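Long-range contact in Lic12234 (Leptospira interrogans, PDB 4TZH), which is of unknown function but belongs to a leucine-rich repeat subfamily and is a putative virulence factor of this pathogen: residues A[69-74]-A[92-97]. Numbering follows the deposited sequence.
With ZN (zinc ion), chain C.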
loop_
_atom_site.group_PDB
_atom_site.type_symbol
_atom_site.label_atom_id
_atom_site.label_comp_id
_atom_site.label_asym_id
_atom_site.label_seq_id
_atom_site.Cartn_x
_atom_site.Cartn_y
_atom_site.Cartn_z
ATOM N N LEU A 69 7.086 -0.707 -1.501
ATOM C CA LEU A 69 6.731 0.603 -2.020
ATOM C C LEU A 69 6.284 1.430 -0.835
ATOM O O LEU A 69 5.288 1.092 -0.154
ATOM C CB LEU A 69 5.590 0.450 -3.041
ATOM C CG LEU A 69 5.061 1.727 -3.675
ATOM C CD1 LEU A 69 6.184 2.535 -4.336
ATOM C CD2 LEU A 69 3.993 1.377 -4.715
ATOM N N ASP A 70 7.012 2.513 -0.589
ATOM C CA ASP A 70 6.723 3.433 0.511
ATOM C C ASP A 70 6.282 4.767 -0.081
ATOM O O ASP A 70 7.116 5.484 -0.626
ATOM C CB ASP A 70 7.962 3.613 1.377
ATOM C CG ASP A 70 7.827 4.748 2.370
ATOM O OD1 ASP A 70 6.698 5.142 2.653
ATOM O OD2 ASP A 70 8.874 5.227 2.841
ATOM N N ILE A 71 4.991 5.046 -0.001
ATOM C CA ILE A 71 4.435 6.323 -0.482
ATOM C C ILE A 71 3.787 7.059 0.660
ATOM O O ILE A 71 2.868 7.841 0.466
ATOM C CB ILE A 71 3.406 6.201 -1.610
ATOM C CG1 ILE A 71 3.549 4.874 -2.341
ATOM C CG2 ILE A 71 3.512 7.438 -2.508
ATOM C CD1 ILE A 71 2.421 4.597 -3.419
ATOM N N SER A 72 4.281 6.813 1.854
ATOM C CA SER A 72 3.725 7.458 3.032
ATOM C C SER A 72 3.922 8.953 3.029
ATOM O O SER A 72 4.856 9.445 2.416
ATOM C CB SER A 72 4.341 6.864 4.290
ATOM O OG SER A 72 5.748 7.034 4.338
ATOM N N ARG A 73 3.044 9.673 3.730
ATOM C CA ARG A 73 3.205 11.132 3.902
ATOM C C ARG A 73 3.235 11.877 2.574
ATOM O O ARG A 73 4.146 12.686 2.290
ATOM C CB ARG A 73 4.405 11.477 4.801
ATOM C CG ARG A 73 4.199 11.004 6.239
ATOM C CD ARG A 73 5.228 11.577 7.215
ATOM N NE ARG A 73 5.253 13.034 7.155
ATOM C CZ ARG A 73 6.204 13.788 7.692
ATOM N NH1 ARG A 73 7.228 13.226 8.329
ATOM N NH2 ARG A 73 6.149 15.109 7.587
ATOM N N ASN A 74 2.214 11.624 1.744
ATOM C CA ASN A 74 2.059 12.361 0.490
ATOM C C ASN A 74 0.621 12.866 0.510
ATOM O O ASN A 74 0.046 13.039 1.595
ATOM C CB ASN A 74 2.348 11.467 -0.720
ATOM C CG ASN A 74 3.808 11.370 -0.973
ATOM O OD1 ASN A 74 4.373 12.225 -1.642
ATOM N ND2 ASN A 74 4.477 10.326 -0.485
ATOM N N LEU A 92 3.400 -2.417 1.407
ATOM C CA LEU A 92 2.919 -1.161 0.837
ATOM C C LEU A 92 2.597 -0.201 1.985
ATOM O O LEU A 92 1.696 -0.469 2.792
ATOM C CB LEU A 92 1.680 -1.434 -0.008
ATOM C CG LEU A 92 1.004 -0.225 -0.634
ATOM C CD1 LEU A 92 1.990 0.646 -1.430
ATOM C CD2 LEU A 92 -0.105 -0.701 -1.604
ATOM N N PHE A 93 3.361 0.896 2.062
ATOM C CA PHE A 93 3.095 1.933 3.058
ATOM C C PHE A 93 2.338 3.077 2.393
ATOM O O PHE A 93 2.884 3.755 1.516
ATOM C CB PHE A 93 4.397 2.501 3.644
ATOM C CG PHE A 93 5.191 1.582 4.521
ATOM C CD1 PHE A 93 4.929 1.501 5.882
ATOM C CD2 PHE A 93 6.313 0.937 4.027
ATOM C CE1 PHE A 93 5.698 0.655 6.706
ATOM C CE2 PHE A 93 7.071 0.100 4.846
ATOM C CZ PHE A 93 6.737 -0.052 6.165
ATOM N N LEU A 94 1.073 3.264 2.785
ATOM C CA LEU A 94 0.237 4.323 2.246
ATOM C C LEU A 94 -0.239 5.219 3.360
ATOM O O LEU A 94 -1.157 6.029 3.129
ATOM C CB LEU A 94 -0.963 3.750 1.491
ATOM C CG LEU A 94 -0.688 3.504 0.036
ATOM C CD1 LEU A 94 -1.755 2.557 -0.529
ATOM C CD2 LEU A 94 -0.807 4.863 -0.709
ATOM N N ASN A 95 0.379 5.114 4.529
ATOM C CA ASN A 95 -0.093 5.918 5.651
ATOM C C ASN A 95 0.140 7.410 5.410
ATOM O O ASN A 95 1.155 7.774 4.811
ATOM C CB ASN A 95 0.555 5.470 6.915
ATOM C CG ASN A 95 2.019 5.274 6.808
ATOM O OD1 ASN A 95 2.490 4.371 6.064
ATOM N ND2 ASN A 95 2.767 6.095 7.541
ATOM N N GLY A 96 -0.758 8.241 5.932
ATOM C CA GLY A 96 -0.579 9.679 5.806
ATOM C C GLY A 96 -0.802 10.157 4.394
ATOM O O GLY A 96 0.110 10.736 3.784
ATOM N N ASN A 97 -1.986 9.905 3.837
ATOM C CA ASN A 97 -2.289 10.343 2.479
ATOM C C ASN A 97 -3.709 10.904 2.419
ATOM O O ASN A 97 -4.279 11.237 3.464
ATOM C CB ASN A 97 -2.051 9.200 1.476
ATOM C CG ASN A 97 -0.622 9.121 1.041
ATOM O OD1 ASN A 97 -0.165 10.056 0.378
ATOM N ND2 ASN A 97 0.121 8.063 1.426
HETATM ZN ZN ZN C . 10.690 4.590 3.038
#
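The carbonyl oxygen of Ile71 is gripped from both faces of its plane by two asparagine amides. From the neighbouring repeat, Asn97 ND2 reaches Ile71 O at 2.9 Å, nearly straight (172°), and Asn74 ND2, which also bonds Leu48 O, donates to Ile71 O at 3.1 Å from well above the plane. With CG beside the backbone N (chi1 -85°), the Asn97 amide faces Ile71 O and Leu94 O, both close to its plane and both bonded by ND2, tying two successive turns together. Asn97 OD1 accepts from Ile76 N and, weakly, from Asn74 N. Such asparagines form the asparagine ladder of leucine-rich repeats. Backbone bonds continue the pairing: Phe93 N to Leu69 O and Ile71 N to Phe93 O, both 2.9 Å, then Arg73 N to Asn95 O. On the core side CD2 of Leu69 lies 3.9 Å from CD1 of Leu92. On the other face Ser72 N donates to Asp70 OD1, closing an Asx turn, and Ser72 OG, also bonded by Arg49, donates to the syn lone pair of the same oxygen. This probably helps fix the Asp70 carboxylate, whose OD2 binds zinc (1.9 Å) alongside His47. Phe93 CB lies 3.6 Å from Asp70 OD1; the ring crosses the carboxylate obliquely, planes 68° apart, and lies nearly parallel to that of Tyr116. Strands 68-70 and 91-93 sit mid-sheet, between strands 45-47 and 114-116 of the solenoid.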